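Side-chain contacts in Cel44C (Paenibacillus polymyxa, PDB 2YIH), which hydrolyses internal beta-1,4-glucosidic bonds of xyloglucan and related beta-glucans, this chain being the family 44 glycoside hydrolase part of a longer protein: residues A[52-57]-A[134-139]; A[301-306]-A[454-459]; A[436-441]-A[446-451]. The protein carries 8 engineered substitutions. All coordinates share one frame; numbering follows the deposited sequence. Where two conformers were deposited one is given.

The three contacts differ in burial: interaction 3 lies in the core of the beta domain, interaction 1 is partly buried, and interaction 2 is at the surface. Interaction 1 sets a loop near the barrel against a small three-stranded sheet; two amides meet there, and the neighbouring carboxylate holds a calcium ion. Interaction 2 joins the barrel domain to the beta domain through a flexible methionine beside charged side chains. In interaction 3 backbone hydrogen bonds and aliphatic pairs join adjacent strands. Strand 446-453 links the last two, since it supplies one side of interaction 3 and runs into loop 454-459 of interaction 2. Interaction 1 is about 47 Å, centre to centre, from interaction 3.

Interaction 1: A[52-57]-A[134-139]; sequences GYNWEN and RWNQVV. With CA (calcium ion), chain C.
Asn-54 and Asn-136 meet through their side-chain amides, whose planes stand 78° apart. From its CB, Asn-54 heads toward the strand 135-139, and CG lies anti to the backbone N (chi1 177°), which carries the amide out to Asn-136. The two branches beyond CG then do different work. OD1 turns back on its own loop and accepts from the backbone N of Glu-56 at 2.9 Å; the bond is bent, 136° at the hydrogen, and the donor is tilted from the carbonyl plane. ND2 donates to the backbone O of Ala-117 on the adjacent strand and lies 3.4 Å from the atom modelled as ND2 of Asn-136, an amide whose orientation is doubtful. Asparagine suits this buried place because one short side chain offers both an acceptor for the turn and a donor for the sheet.

Two residues on, Glu-56 extends beyond CG and grips calcium with both carboxylate oxygens, OE1 at 2.4 Å and OE2 at 2.5 Å from the ion. Two waters, Asp-151 O, Asp-154 OD1 and Tyr-156 O complete seven ligands. By holding the backbone N of Glu-56, Asn-54 probably helps to position this calcium ligand from the second shell. The arrangement is an Asx turn set beside a seven-coordinate calcium site at the small sheet formed by strands 115-117, 135-139 and 156-158.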
# COMPACT_ATOMS: atom_id res chain seq x y z
N GLY A 52 13.98 -6.00 11.97
CA GLY A 52 14.94 -6.92 12.60
C GLY A 52 14.81 -8.38 12.21
O GLY A 52 15.33 -9.27 12.93
N TYR A 53 14.17 -8.66 11.07
CA TYR A 53 14.07 -10.03 10.60
C TYR A 53 15.42 -10.55 10.07
O TYR A 53 16.08 -9.90 9.25
CB TYR A 53 12.98 -10.14 9.49
CG TYR A 53 13.02 -11.47 8.72
CD1 TYR A 53 12.52 -12.67 9.28
CD2 TYR A 53 13.64 -11.54 7.46
CE1 TYR A 53 12.55 -13.86 8.59
CE2 TYR A 53 13.68 -12.73 6.75
CZ TYR A 53 13.15 -13.89 7.31
OH TYR A 53 13.24 -15.06 6.58
N ASN A 54 15.83 -11.70 10.59
CA ASN A 54 17.10 -12.35 10.27
C ASN A 54 16.77 -13.52 9.34
O ASN A 54 16.15 -14.48 9.75
CB ASN A 54 17.67 -12.89 11.59
CG ASN A 54 18.98 -13.65 11.39
OD1 ASN A 54 19.30 -14.06 10.28
ND2 ASN A 54 19.74 -13.83 12.49
N TRP A 55 17.15 -13.41 8.07
CA TRP A 55 16.78 -14.47 7.12
C TRP A 55 17.39 -15.83 7.44
O TRP A 55 16.87 -16.89 7.02
CB TRP A 55 17.13 -14.05 5.70
CG TRP A 55 18.60 -14.21 5.31
CD1 TRP A 55 19.60 -13.30 5.53
CD2 TRP A 55 19.18 -15.27 4.50
NE1 TRP A 55 20.79 -13.76 4.97
CE2 TRP A 55 20.56 -14.97 4.35
CE3 TRP A 55 18.67 -16.44 3.91
CZ2 TRP A 55 21.43 -15.79 3.64
CZ3 TRP A 55 19.55 -17.28 3.20
CH2 TRP A 55 20.91 -16.94 3.06
N GLU A 56 18.56 -15.83 8.10
CA GLU A 56 19.27 -17.08 8.36
C GLU A 56 18.50 -17.99 9.27
O GLU A 56 18.52 -19.22 9.08
CB GLU A 56 20.69 -16.84 8.92
CG GLU A 56 21.54 -15.90 8.04
CD GLU A 56 22.93 -15.73 8.62
OE1 GLU A 56 23.12 -15.96 9.85
OE2 GLU A 56 23.84 -15.37 7.86
N ASN A 57 17.85 -17.43 10.29
CA ASN A 57 17.12 -18.25 11.27
C ASN A 57 15.63 -17.93 11.37
O ASN A 57 14.94 -18.53 12.16
CB ASN A 57 17.79 -18.17 12.66
CG ASN A 57 17.79 -16.77 13.26
OD1 ASN A 57 17.16 -15.85 12.76
ND2 ASN A 57 18.48 -16.60 14.39
N ARG A 134 22.09 -10.46 21.82
CA ARG A 134 20.76 -10.63 21.25
C ARG A 134 20.68 -10.24 19.76
O ARG A 134 19.64 -10.45 19.13
CB ARG A 134 19.74 -9.79 22.02
CG ARG A 134 19.78 -10.01 23.55
CD ARG A 134 19.55 -11.51 23.94
NE ARG A 134 18.30 -12.05 23.37
CZ ARG A 134 17.08 -11.75 23.79
NH1 ARG A 134 16.89 -10.95 24.85
NH2 ARG A 134 16.04 -12.27 23.16
N TRP A 135 21.78 -9.74 19.20
CA TRP A 135 21.74 -9.09 17.88
C TRP A 135 22.89 -9.51 17.01
O TRP A 135 24.01 -9.68 17.49
CB TRP A 135 21.75 -7.56 17.98
CG TRP A 135 20.64 -7.02 18.84
CD1 TRP A 135 20.73 -6.57 20.15
CD2 TRP A 135 19.25 -6.91 18.49
NE1 TRP A 135 19.50 -6.15 20.59
CE2 TRP A 135 18.57 -6.37 19.60
CE3 TRP A 135 18.53 -7.20 17.32
CZ2 TRP A 135 17.19 -6.09 19.57
CZ3 TRP A 135 17.17 -6.96 17.29
CH2 TRP A 135 16.50 -6.42 18.41
N ASN A 136 22.59 -9.70 15.72
CA ASN A 136 23.64 -9.86 14.70
C ASN A 136 23.68 -8.61 13.86
O ASN A 136 22.65 -7.96 13.66
CB ASN A 136 23.32 -11.07 13.80
CG ASN A 136 23.43 -12.38 14.53
OD1 ASN A 136 24.25 -12.52 15.44
ND2 ASN A 136 22.65 -13.39 14.11
N GLN A 137 24.88 -8.28 13.37
CA GLN A 137 25.06 -7.06 12.57
C GLN A 137 24.67 -7.33 11.12
O GLN A 137 25.01 -8.38 10.55
CB GLN A 137 26.53 -6.63 12.60
CG GLN A 137 27.03 -6.23 13.93
CD GLN A 137 28.47 -5.72 13.86
OE1 GLN A 137 28.92 -5.17 12.83
NE2 GLN A 137 29.21 -5.91 14.95
N VAL A 138 24.00 -6.36 10.51
CA VAL A 138 23.70 -6.39 9.06
C VAL A 138 24.90 -5.86 8.24
O VAL A 138 25.49 -4.80 8.59
CB VAL A 138 22.44 -5.56 8.74
CG1 VAL A 138 22.21 -5.45 7.20
CG2 VAL A 138 21.19 -6.18 9.41
N VAL A 139 25.30 -6.61 7.22
CA VAL A 139 26.33 -6.13 6.27
C VAL A 139 25.70 -6.25 4.90
O VAL A 139 25.15 -7.30 4.55
CB VAL A 139 27.60 -7.04 6.37
CG1 VAL A 139 28.62 -6.73 5.28
CG2 VAL A 139 28.23 -6.89 7.82
CA CA C . 25.45 -15.39 9.77
O HOH W 1 27.03 -15.19 7.90
O HOH W 2 24.87 -15.54 12.08

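Interaction 2: A[301-306]-A[454-459]; sequences GNDETK and KSMDSA. With EDO (1,2-ethanediol), chain J.
Met-456 reaches across to Asp-303 and lays the end of its chain against the aspartate. Two conformers were deposited for the methionine; in the one described, the bend at chi3 (74°) folds the methyl back beside the carboxylate. CE then lies 3.6 Å from Asp-303 OD1, and SD lies 4.1 Å from Asp-303 CB, the two side chains crossing obliquely. This is the close part of the contact. An unbranched thioether suits it, being flexible enough to follow the helix surface and apolar enough to need no partner, while the aspartate remains exposed.

The helix that carries Asp-303 starts with a capping box. Asn-302 OD1, at the N-cap, accepts from Thr-305 N at 3.1 Å, and Thr-305 OG1 in turn accepts from Asn-302 N at 3.0 Å. Gly-301 just before it has no CB, which would collide with that of Thr-305. The opposing loop, between strands 446-453 and 460-467 of the beta domain, is shaped by Ser-455 OG, which accepts from Asp-457 N, an ST turn, and from Ser-458 N, an ST motif, and Met-456, within this turn, points toward the helix.

The other side is looser. Lys-306 CD stays 4.4 Å from Met-456 CE, and its extended chain leads the ammonium away to an ethanediol, probably from the crystallisation liquor; NZ is modelled 2.5 Å from O2, short enough that the exact geometry is doubtful. The same diol touches Met-456 CE through O1 and is hydrogen-bonded to Asp-366. With an alanine in place of Lys-306, the Met-456 methyl would probably lose its methylene neighbour and be set freer to turn, and Asp-366 would lose its weak, long ion-pair partner, Lys-306 NZ.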
# COMPACT_ATOMS: atom_id res chain seq x y z
N GLY A 301 -16.38 4.24 15.67
CA GLY A 301 -16.85 5.58 16.06
C GLY A 301 -18.36 5.73 15.93
O GLY A 301 -19.09 4.75 15.78
N ASN A 302 -18.83 6.97 15.99
CA ASN A 302 -20.27 7.26 15.96
C ASN A 302 -20.65 7.70 14.54
O ASN A 302 -19.88 7.51 13.60
CB ASN A 302 -20.59 8.36 16.98
CG ASN A 302 -19.65 9.56 16.85
OD1 ASN A 302 -19.54 10.16 15.77
ND2 ASN A 302 -18.91 9.86 17.93
N ASP A 303 -21.86 8.24 14.37
CA ASP A 303 -22.30 8.65 13.04
C ASP A 303 -21.37 9.66 12.40
O ASP A 303 -21.12 9.61 11.20
CB ASP A 303 -23.73 9.20 13.07
CG ASP A 303 -24.78 8.11 13.18
OD1 ASP A 303 -24.45 6.90 13.16
OD2 ASP A 303 -25.97 8.47 13.29
N GLU A 304 -20.84 10.58 13.19
CA GLU A 304 -19.97 11.59 12.61
C GLU A 304 -18.60 11.01 12.25
O GLU A 304 -18.00 11.41 11.25
CB GLU A 304 -19.84 12.79 13.55
CG GLU A 304 -21.22 13.49 13.81
CD GLU A 304 -21.89 13.98 12.52
OE1 GLU A 304 -21.23 14.66 11.72
OE2 GLU A 304 -23.07 13.63 12.29
N THR A 305 -18.15 10.01 13.00
CA THR A 305 -16.89 9.31 12.68
C THR A 305 -17.11 8.55 11.36
O THR A 305 -16.23 8.54 10.50
CB THR A 305 -16.48 8.27 13.77
OG1 THR A 305 -16.64 8.83 15.08
CG2 THR A 305 -15.00 7.85 13.58
N LYS A 306 -18.26 7.91 11.22
CA LYS A 306 -18.54 7.13 10.00
C LYS A 306 -18.64 8.06 8.78
O LYS A 306 -18.13 7.73 7.71
CB LYS A 306 -19.83 6.30 10.16
CG LYS A 306 -19.67 5.17 11.18
CD LYS A 306 -21.04 4.69 11.68
CE LYS A 306 -20.92 3.58 12.74
NZ LYS A 306 -22.31 3.03 13.04
N LYS A 454 -22.74 7.58 -0.14
CA LYS A 454 -22.14 7.81 1.18
C LYS A 454 -23.15 8.40 2.17
O LYS A 454 -22.85 8.55 3.37
CB LYS A 454 -20.95 8.78 1.05
CG LYS A 454 -19.79 8.24 0.20
CD LYS A 454 -18.70 9.28 -0.00
CE LYS A 454 -19.00 10.17 -1.19
NZ LYS A 454 -18.01 11.27 -1.29
N SER A 455 -24.34 8.77 1.68
CA SER A 455 -25.37 9.28 2.60
C SER A 455 -25.79 8.20 3.58
O SER A 455 -26.00 7.04 3.20
CB SER A 455 -26.62 9.77 1.87
OG SER A 455 -27.61 10.17 2.84
N MET A 456 -25.96 8.59 4.84
CA MET A 456 -26.42 7.64 5.84
C MET A 456 -27.93 7.49 5.80
O MET A 456 -28.47 6.50 6.32
CB MET A 456 -25.97 8.04 7.24
CG MET A 456 -24.47 7.96 7.43
SD MET A 456 -24.06 8.00 9.17
CE MET A 456 -24.55 6.35 9.65
N ASP A 457 -28.63 8.43 5.17
CA ASP A 457 -30.09 8.63 5.31
C ASP A 457 -30.88 8.56 3.99
O ASP A 457 -32.07 8.24 3.97
CB ASP A 457 -30.37 10.00 5.92
CG ASP A 457 -29.68 10.21 7.24
OD1 ASP A 457 -29.80 9.34 8.11
OD2 ASP A 457 -29.05 11.28 7.42
N SER A 458 -30.25 9.02 2.91
CA SER A 458 -31.03 9.32 1.71
C SER A 458 -30.56 8.58 0.46
O SER A 458 -29.41 8.76 0.04
CB SER A 458 -31.04 10.84 1.45
OG SER A 458 -31.41 11.56 2.62
N ALA A 459 -31.46 7.84 -0.18
CA ALA A 459 -31.19 7.24 -1.50
C ALA A 459 -31.05 8.37 -2.50
O ALA A 459 -31.53 9.48 -2.26
CB ALA A 459 -32.32 6.32 -1.92
C1 EDO J . -24.16 2.73 9.53
O1 EDO J . -25.06 3.09 10.58
C2 EDO J . -23.58 1.37 9.89
O2 EDO J . -22.90 1.47 11.14

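Interaction 3: A[436-441]-A[446-451]; sequences HASVTN and ELHLVV
In Leu-447 a first torsion of 166°, with CG opposite the backbone N, swings CD1 over to Val-439, whose CG1 lies 3.9 Å away. Leu-449 takes the other course: chi1 of -51° places CG beside its own N, and CD2 comes to rest 3.7 Å from Ala-437 CB. The small alanine lets the leucine methyl come close at this non-hydrogen-bonded pair. On the face of His-448 and Ser-438, the serine OG lies 3.4 Å from His-448 CB and is hydrogen-bonded to Gly-419 N.

Backbone bonds set this register. His-436 and Val-450 form one hydrogen-bonded antiparallel pair, with Val-450 N donating to His-436 O at 2.8 Å, and Ser-438 and His-448 form the next, with His-448 N donating to Ser-438 O at 2.9 Å. Ala-437 and Leu-449 make the non-hydrogen-bonded pair between them, where Ala-437 CA approaches His-448 O to 3.3 Å in a CA-H...O contact. Past the last bridge a water continues the link, accepting from Thr-440 N and donating to Glu-446 O.

The segments belong to a beta hairpin, their strand axes 162° apart, in the beta-sandwich domain that accompanies the barrel in family 44 enzymes. Strand 421-427 flanks it beside 433-439, and strand 509-516 flanks it beside 446-453. Val-14 of strand 9-22 packs on the face of Ala-437 and Leu-449. Phe-418 packs against Ser-438 and Val-450 on the other face, where the His-436 ring is held by Asp-375 and Lys-382 of helix 367-382, a helix of the barrel domain.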
# COMPACT_ATOMS: atom_id res chain seq x y z
N HIS A 436 -16.47 5.63 -10.29
CA HIS A 436 -15.25 5.32 -11.04
C HIS A 436 -15.60 4.42 -12.21
O HIS A 436 -16.36 3.47 -12.05
CB HIS A 436 -14.30 4.59 -10.11
CG HIS A 436 -13.96 5.39 -8.89
ND1 HIS A 436 -13.17 6.52 -8.94
CD2 HIS A 436 -14.33 5.23 -7.59
CE1 HIS A 436 -13.08 7.03 -7.72
NE2 HIS A 436 -13.77 6.27 -6.89
N ALA A 437 -15.01 4.70 -13.37
CA ALA A 437 -15.35 3.97 -14.57
C ALA A 437 -14.12 3.37 -15.22
O ALA A 437 -13.02 3.90 -15.08
CB ALA A 437 -16.08 4.91 -15.60
N SER A 438 -14.31 2.29 -15.95
CA SER A 438 -13.17 1.66 -16.63
C SER A 438 -13.64 0.81 -17.79
O SER A 438 -14.79 0.37 -17.81
CB SER A 438 -12.37 0.78 -15.65
OG SER A 438 -13.19 -0.24 -15.12
N VAL A 439 -12.72 0.59 -18.74
CA VAL A 439 -12.86 -0.43 -19.78
C VAL A 439 -11.58 -1.27 -19.81
O VAL A 439 -10.60 -0.94 -19.14
CB VAL A 439 -13.09 0.21 -21.16
CG1 VAL A 439 -14.40 1.02 -21.16
CG2 VAL A 439 -11.88 1.09 -21.57
N THR A 440 -11.52 -2.30 -20.66
CA THR A 440 -10.27 -3.05 -20.85
C THR A 440 -9.87 -3.01 -22.32
O THR A 440 -10.73 -3.20 -23.18
CB THR A 440 -10.37 -4.51 -20.31
OG1 THR A 440 -10.35 -4.48 -18.87
CG2 THR A 440 -9.18 -5.38 -20.79
N ASN A 441 -8.60 -2.73 -22.61
CA ASN A 441 -8.08 -2.76 -24.00
C ASN A 441 -8.98 -1.91 -24.90
O ASN A 441 -9.31 -2.31 -26.02
CB ASN A 441 -8.02 -4.20 -24.54
CG ASN A 441 -7.19 -4.31 -25.84
OD1 ASN A 441 -6.30 -3.48 -26.09
ND2 ASN A 441 -7.43 -5.36 -26.63
N GLU A 446 -17.71 -3.71 -23.37
CA GLU A 446 -18.06 -3.84 -21.95
C GLU A 446 -17.60 -2.59 -21.20
O GLU A 446 -16.50 -2.11 -21.45
CB GLU A 446 -17.36 -5.08 -21.42
CG GLU A 446 -17.64 -5.43 -20.02
CD GLU A 446 -17.05 -6.79 -19.66
OE1 GLU A 446 -17.66 -7.83 -20.03
OE2 GLU A 446 -15.96 -6.82 -19.02
N LEU A 447 -18.44 -2.05 -20.31
CA LEU A 447 -18.08 -0.86 -19.53
C LEU A 447 -18.35 -1.12 -18.05
O LEU A 447 -19.42 -1.60 -17.69
CB LEU A 447 -18.85 0.40 -20.02
CG LEU A 447 -18.88 1.67 -19.16
CD1 LEU A 447 -17.45 2.28 -19.09
CD2 LEU A 447 -19.82 2.71 -19.76
N HIS A 448 -17.39 -0.78 -17.19
CA HIS A 448 -17.48 -1.09 -15.76
C HIS A 448 -17.66 0.22 -15.00
O HIS A 448 -16.88 1.17 -15.19
CB HIS A 448 -16.18 -1.76 -15.31
CG HIS A 448 -16.08 -3.20 -15.71
ND1 HIS A 448 -15.56 -3.61 -16.92
CD2 HIS A 448 -16.43 -4.32 -15.05
CE1 HIS A 448 -15.64 -4.92 -17.01
NE2 HIS A 448 -16.17 -5.38 -15.88
N LEU A 449 -18.65 0.26 -14.10
CA LEU A 449 -18.88 1.45 -13.29
C LEU A 449 -18.98 1.02 -11.84
O LEU A 449 -19.77 0.13 -11.53
CB LEU A 449 -20.20 2.13 -13.65
CG LEU A 449 -20.46 2.43 -15.11
CD1 LEU A 449 -21.86 3.09 -15.20
CD2 LEU A 449 -19.38 3.33 -15.73
N VAL A 450 -18.18 1.62 -10.98
CA VAL A 450 -18.36 1.41 -9.52
C VAL A 450 -18.92 2.71 -8.96
O VAL A 450 -18.36 3.79 -9.18
CB VAL A 450 -17.02 0.99 -8.82
CG1 VAL A 450 -17.17 1.08 -7.26
CG2 VAL A 450 -16.65 -0.41 -9.21
N VAL A 451 -20.10 2.62 -8.36
CA VAL A 451 -20.79 3.80 -7.83
C VAL A 451 -21.20 3.57 -6.37
O VAL A 451 -21.51 2.44 -5.95
CB VAL A 451 -22.01 4.19 -8.72
CG1 VAL A 451 -23.07 3.06 -8.76
CG2 VAL A 451 -22.61 5.53 -8.27
O HOH W 3 -14.09 -3.58 -20.58